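Local atomic coordinates of DUF1955 domain-containing protein (Sulfolobus tokodaii, PDB entry 1WY6), a protein that is of unknown function but folds as an all-alpha helical repeat protein in a hyperthermophilic archaeon. Residues R9-A14 with Y42-C47; I86-N91 with A125-A130. All coordinates share one frame; numbering follows the deposited sequence.

Contact 1. Residues R9-A14 with Y42-C47; sequences RKLMDA and YNWFIC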
loop_
_atom_site.group_PDB
_atom_site.type_symbol
_atom_site.label_atom_id
_atom_site.label_comp_id
_atom_site.label_asym_id
_atom_site.label_seq_id
_atom_site.Cartn_x
_atom_site.Cartn_y
_atom_site.Cartn_z
ATOM N N ARG A 9 -11.894 22.599 -2.536
ATOM C CA ARG A 9 -13.289 22.225 -2.721
ATOM C C ARG A 9 -13.361 21.266 -3.903
ATOM O O ARG A 9 -13.986 20.210 -3.825
ATOM C CB ARG A 9 -14.148 23.455 -2.996
ATOM C CG ARG A 9 -14.307 24.392 -1.808
ATOM C CD ARG A 9 -15.140 25.609 -2.194
ATOM N NE ARG A 9 -16.476 25.237 -2.658
ATOM C CZ ARG A 9 -17.362 26.092 -3.162
ATOM N NH1 ARG A 9 -17.061 27.380 -3.273
ATOM N NH2 ARG A 9 -18.555 25.660 -3.551
ATOM N N LYS A 10 -12.709 21.641 -4.997
ATOM C CA LYS A 10 -12.679 20.800 -6.184
ATOM C C LYS A 10 -12.083 19.434 -5.861
ATOM O O LYS A 10 -12.537 18.419 -6.385
ATOM C CB LYS A 10 -11.881 21.487 -7.291
ATOM C CG LYS A 10 -12.718 22.457 -8.112
ATOM C CD LYS A 10 -13.725 21.685 -8.972
ATOM C CE LYS A 10 -14.821 22.581 -9.540
ATOM N NZ LYS A 10 -15.751 23.089 -8.487
ATOM N N LEU A 11 -11.075 19.411 -4.990
ATOM C CA LEU A 11 -10.432 18.160 -4.597
ATOM C C LEU A 11 -11.385 17.305 -3.766
ATOM O O LEU A 11 -11.430 16.090 -3.930
ATOM C CB LEU A 11 -9.139 18.428 -3.810
ATOM C CG LEU A 11 -7.917 18.932 -4.597
ATOM C CD1 LEU A 11 -6.753 19.143 -3.643
ATOM C CD2 LEU A 11 -7.525 17.943 -5.683
ATOM N N MET A 12 -12.148 17.938 -2.879
ATOM C CA MET A 12 -13.105 17.206 -2.061
ATOM C C MET A 12 -14.186 16.652 -2.978
ATOM O O MET A 12 -14.770 15.601 -2.712
ATOM C CB MET A 12 -13.745 18.121 -1.007
ATOM C CG MET A 12 -12.821 18.494 0.143
ATOM S SD MET A 12 -12.065 17.042 0.930
ATOM C CE MET A 12 -10.443 17.069 0.212
ATOM N N ASP A 13 -14.450 17.370 -4.065
ATOM C CA ASP A 13 -15.453 16.937 -5.025
ATOM C C ASP A 13 -14.932 15.696 -5.735
ATOM O O ASP A 13 -15.672 14.735 -5.955
ATOM C CB ASP A 13 -15.720 18.042 -6.042
ATOM C CG ASP A 13 -16.794 17.666 -7.029
ATOM O OD1 ASP A 13 -17.898 17.279 -6.587
ATOM O OD2 ASP A 13 -16.537 17.760 -8.248
ATOM N N ALA A 14 -13.651 15.730 -6.093
ATOM C CA ALA A 14 -13.012 14.606 -6.762
ATOM C C ALA A 14 -12.977 13.424 -5.796
ATOM O O ALA A 14 -13.272 12.299 -6.178
ATOM C CB ALA A 14 -11.588 14.986 -7.198
ATOM N N TYR A 42 -1.035 20.174 -3.863
ATOM C CA TYR A 42 -2.124 19.209 -3.952
ATOM C C TYR A 42 -1.663 17.795 -3.618
ATOM O O TYR A 42 -2.465 16.865 -3.585
ATOM C CB TYR A 42 -2.735 19.219 -5.360
ATOM C CG TYR A 42 -1.792 18.780 -6.463
ATOM C CD1 TYR A 42 -1.194 19.714 -7.310
ATOM C CD2 TYR A 42 -1.514 17.428 -6.674
ATOM C CE1 TYR A 42 -0.351 19.314 -8.343
ATOM C CE2 TYR A 42 -0.669 17.016 -7.700
ATOM C CZ TYR A 42 -0.092 17.965 -8.534
ATOM O OH TYR A 42 0.731 17.566 -9.565
ATOM N N ASN A 43 -0.371 17.643 -3.369
ATOM C CA ASN A 43 0.206 16.341 -3.068
ATOM C C ASN A 43 -0.450 15.618 -1.893
ATOM O O ASN A 43 -0.616 14.393 -1.918
ATOM C CB ASN A 43 1.697 16.477 -2.790
ATOM C CG ASN A 43 2.408 15.152 -2.852
ATOM O OD1 ASN A 43 2.661 14.635 -3.939
ATOM N ND2 ASN A 43 2.709 14.574 -1.688
ATOM N N TRP A 44 -0.805 16.385 -0.865
ATOM C CA TRP A 44 -1.440 15.862 0.345
ATOM C C TRP A 44 -2.727 15.096 0.037
ATOM O O TRP A 44 -3.133 14.223 0.805
ATOM C CB TRP A 44 -1.808 17.019 1.283
ATOM C CG TRP A 44 -2.850 17.908 0.660
ATOM C CD1 TRP A 44 -2.637 18.910 -0.240
ATOM C CD2 TRP A 44 -4.275 17.799 0.806
ATOM N NE1 TRP A 44 -3.836 19.429 -0.668
ATOM C CE2 TRP A 44 -4.857 18.765 -0.040
ATOM C CE3 TRP A 44 -5.113 16.976 1.569
ATOM C CZ2 TRP A 44 -6.247 18.933 -0.147
ATOM C CZ3 TRP A 44 -6.497 17.143 1.463
ATOM C CH2 TRP A 44 -7.046 18.114 0.612
ATOM N N PHE A 45 -3.378 15.451 -1.070
ATOM C CA PHE A 45 -4.642 14.825 -1.445
ATOM C C PHE A 45 -4.613 13.307 -1.540
ATOM O O PHE A 45 -5.515 12.642 -1.049
ATOM C CB PHE A 45 -5.144 15.372 -2.780
ATOM C CG PHE A 45 -6.449 14.769 -3.227
ATOM C CD1 PHE A 45 -7.648 15.151 -2.634
ATOM C CD2 PHE A 45 -6.480 13.823 -4.245
ATOM C CE1 PHE A 45 -8.859 14.603 -3.055
ATOM C CE2 PHE A 45 -7.683 13.275 -4.667
ATOM C CZ PHE A 45 -8.877 13.669 -4.068
ATOM N N ILE A 46 -3.588 12.763 -2.183
ATOM C CA ILE A 46 -3.493 11.318 -2.353
ATOM C C ILE A 46 -3.407 10.574 -1.017
ATOM O O ILE A 46 -4.003 9.507 -0.858
ATOM C CB ILE A 46 -2.286 10.944 -3.258
ATOM C CG1 ILE A 46 -2.482 9.526 -3.804
ATOM C CG2 ILE A 46 -0.967 11.073 -2.483
ATOM C CD1 ILE A 46 -3.765 9.382 -4.660
ATOM N N CYS A 47 -2.674 11.141 -0.063
ATOM C CA CYS A 47 -2.528 10.536 1.262
ATOM C C CYS A 47 -3.895 10.514 1.931
ATOM O O CYS A 47 -4.285 9.533 2.560
ATOM C CB CYS A 47 -1.585 11.362 2.149
ATOM S SG CYS A 47 0.061 11.748 1.468
#

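Contact 2. Residues I86-N91 with A125-A130; sequences INNTLN and ASILVA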
loop_
_atom_site.group_PDB
_atom_site.type_symbol
_atom_site.label_atom_id
_atom_site.label_comp_id
_atom_site.label_asym_id
_atom_site.label_seq_id
_atom_site.Cartn_x
_atom_site.Cartn_y
_atom_site.Cartn_z
ATOM N N ILE A 86 -6.325 -7.258 1.995
ATOM C CA ILE A 86 -7.767 -7.464 1.878
ATOM C C ILE A 86 -8.088 -8.031 0.502
ATOM O O ILE A 86 -8.880 -8.960 0.370
ATOM C CB ILE A 86 -8.544 -6.146 2.077
ATOM C CG1 ILE A 86 -8.285 -5.600 3.486
ATOM C CG2 ILE A 86 -10.039 -6.386 1.866
ATOM C CD1 ILE A 86 -9.013 -4.303 3.793
ATOM N N ASN A 87 -7.465 -7.463 -0.523
ATOM C CA ASN A 87 -7.665 -7.921 -1.886
ATOM C C ASN A 87 -6.796 -9.157 -2.142
ATOM O O ASN A 87 -6.765 -9.684 -3.249
ATOM C CB ASN A 87 -7.285 -6.801 -2.867
ATOM C CG ASN A 87 -8.298 -5.657 -2.879
ATOM O OD1 ASN A 87 -8.948 -5.379 -1.878
ATOM N ND2 ASN A 87 -8.426 -4.990 -4.019
ATOM N N ASN A 88 -6.093 -9.611 -1.107
ATOM C CA ASN A 88 -5.200 -10.762 -1.215
ATOM C C ASN A 88 -4.435 -10.672 -2.520
ATOM O O ASN A 88 -4.250 -11.664 -3.219
ATOM C CB ASN A 88 -5.985 -12.074 -1.180
ATOM C CG ASN A 88 -5.086 -13.279 -0.985
ATOM O OD1 ASN A 88 -4.288 -13.327 -0.047
ATOM N ND2 ASN A 88 -5.216 -14.265 -1.867
ATOM N N THR A 89 -3.995 -9.466 -2.851
ATOM C CA THR A 89 -3.264 -9.251 -4.084
ATOM C C THR A 89 -2.027 -8.390 -3.869
ATOM O O THR A 89 -2.060 -7.391 -3.159
ATOM C CB THR A 89 -4.165 -8.574 -5.148
ATOM O OG1 THR A 89 -3.495 -8.578 -6.412
ATOM C CG2 THR A 89 -4.484 -7.130 -4.748
ATOM N N LEU A 90 -0.933 -8.805 -4.487
ATOM C CA LEU A 90 0.322 -8.086 -4.410
ATOM C C LEU A 90 0.465 -7.374 -5.754
ATOM O O LEU A 90 0.137 -7.945 -6.795
ATOM C CB LEU A 90 1.467 -9.077 -4.205
ATOM C CG LEU A 90 2.886 -8.542 -4.020
ATOM C CD1 LEU A 90 2.928 -7.588 -2.841
ATOM C CD2 LEU A 90 3.839 -9.707 -3.800
ATOM N N ASN A 91 0.925 -6.127 -5.731
ATOM C CA ASN A 91 1.109 -5.355 -6.957
ATOM C C ASN A 91 2.175 -4.288 -6.717
ATOM O O ASN A 91 2.654 -4.131 -5.594
ATOM C CB ASN A 91 -0.205 -4.694 -7.378
ATOM C CG ASN A 91 -0.722 -3.736 -6.340
ATOM O OD1 ASN A 91 0.022 -2.892 -5.846
ATOM N ND2 ASN A 91 -2.002 -3.856 -5.997
ATOM N N ALA A 125 0.956 -17.058 -0.401
ATOM C CA ALA A 125 2.356 -17.174 -0.020
ATOM C C ALA A 125 3.154 -15.929 -0.422
ATOM O O ALA A 125 4.027 -15.477 0.322
ATOM C CB ALA A 125 2.967 -18.422 -0.663
ATOM N N SER A 126 2.852 -15.378 -1.594
ATOM C CA SER A 126 3.562 -14.194 -2.082
ATOM C C SER A 126 3.478 -13.036 -1.093
ATOM O O SER A 126 4.484 -12.398 -0.773
ATOM C CB SER A 126 3.004 -13.762 -3.440
ATOM O OG SER A 126 1.618 -13.492 -3.358
ATOM N N ILE A 127 2.277 -12.770 -0.606
ATOM C CA ILE A 127 2.072 -11.699 0.353
ATOM C C ILE A 127 2.849 -11.985 1.647
ATOM O O ILE A 127 3.528 -11.100 2.176
ATOM C CB ILE A 127 0.549 -11.507 0.608
ATOM C CG1 ILE A 127 -0.095 -10.928 -0.662
ATOM C CG2 ILE A 127 0.322 -10.563 1.779
ATOM C CD1 ILE A 127 -1.619 -10.998 -0.720
ATOM N N LEU A 128 2.776 -13.218 2.149
ATOM C CA LEU A 128 3.519 -13.579 3.358
ATOM C C LEU A 128 5.007 -13.312 3.127
ATOM O O LEU A 128 5.710 -12.818 4.012
ATOM C CB LEU A 128 3.332 -15.061 3.691
ATOM C CG LEU A 128 1.953 -15.539 4.144
ATOM C CD1 LEU A 128 1.921 -17.058 4.136
ATOM C CD2 LEU A 128 1.650 -15.001 5.532
ATOM N N VAL A 129 5.482 -13.642 1.928
ATOM C CA VAL A 129 6.885 -13.436 1.594
ATOM C C VAL A 129 7.254 -11.953 1.520
ATOM O O VAL A 129 8.311 -11.553 2.011
ATOM C CB VAL A 129 7.248 -14.108 0.253
ATOM C CG1 VAL A 129 8.598 -13.613 -0.227
ATOM C CG2 VAL A 129 7.289 -15.621 0.429
ATOM N N ALA A 130 6.387 -11.152 0.907
ATOM C CA ALA A 130 6.620 -9.720 0.774
ATOM C C ALA A 130 6.775 -9.075 2.154
ATOM O O ALA A 130 7.771 -8.409 2.412
ATOM C CB ALA A 130 5.468 -9.063 -0.002
#

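Contact 1. Residues R9-A14 with Y42-C47
L11 and F45 form the heart of this contact, where helix 7-19 meets residues 42-47, which run into helix 44-52, in the helical repeat fold of the chain, with L11 CA and F45 CA 7.4 Å apart. No hydrogen bond crosses between the segments. On the tight, buried side the F45 ring reaches for helix 7-19, its CG anti to the backbone N (chi1 -180°). L11 CD2 sits over one face of that ring, offset toward its rim, in a CH-pi contact of 4.2 Å to the centroid, 16° off the normal. The ring also presses against the backbone: L11 O lies 3.1 Å from F45 CE1. At the far end of the ring A14 CB stands 4.3 Å from F45 CZ. L11 also packs on I33, and A14 on I29 and V30, of helix 23-36. An alanine in place of F45 would probably leave the L11 methyl without its ring face and open a gap between the two helices.

The more solvent-exposed flank belongs to M12 and W44. The indole CG is wedged between the backbone N and the carbonyl carbon (chi1 65°), which swings the six-membered ring toward helix 7-19, so that L11 CD1 comes to 3.5 Å from W44 CZ2. NE1 makes a weak hydrogen bond back to E41 O. The M12 chain bends at both chi2 and chi3, crosses the indole at about a right angle, and brings its CE in near the ring plane, at the edge, 3.6 Å from W44 CH2.

Contact 2. Residues I86-N91 with A125-A130
L90 CA and I127 CA stand 6.2 Å apart, where the loop after helix 78-86 runs past the first turns of helix 125-137; at N88 the earlier helix ends in a Schellman motif, with positive phi (42°). I127 is the buried member. Its chain extends toward the loop and places CD1 against the peptide link between N88 and T89, 3.4 Å from N88 C and 3.5 Å from T89 N. The same methyl lies 3.6 Å from N88 OD1, which has a polar partner of its own: it accepts a hydrogen bond from the backbone N of S124, just before the helix.

Further along the loop, L90 has its CG anti to the backbone N (chi1 -177°), and this sends both methyls at the helix. CD1 meets A130 CB at 4.1 Å, while CD2 rests beside S126 CB at 4.2 Å, so the fork sits over residues one turn apart. S126 OG is hydrogen-bonded to S124 OG. N91 then serves as N-cap of helix 92-103, its OD1 taking the N-H of V94. A Schellman end and an N-cap thus bracket a short extended linker between helices 78-86 and 92-103, packed through leucine and isoleucine on helix 125-137 in this helical repeat fold.

Overall arrangement
From the N terminus, contact 1 closes first: 9-14 on helix 7-19 meets 42-47 after 27 residues, 22 of them helical, that include helix 23-36. The chain then continues through helices 55-65 and 78-86, with C47 bonded to C74 and C55 to C83 by disulfides. Contact 2 opens at 86-91 and closes at 125-130, enclosing helices 92-103 and 107-117. The two loops are in series and neither nest nor cross. The centres of contact 1 and contact 2 lie about 28 Å apart, on opposite sides of the chain's centre, and their nearest atoms are about 13 Å apart. Contact 1 thus fastens the N-terminal helices, and contact 2 joins the middle of the array to helix 125-137.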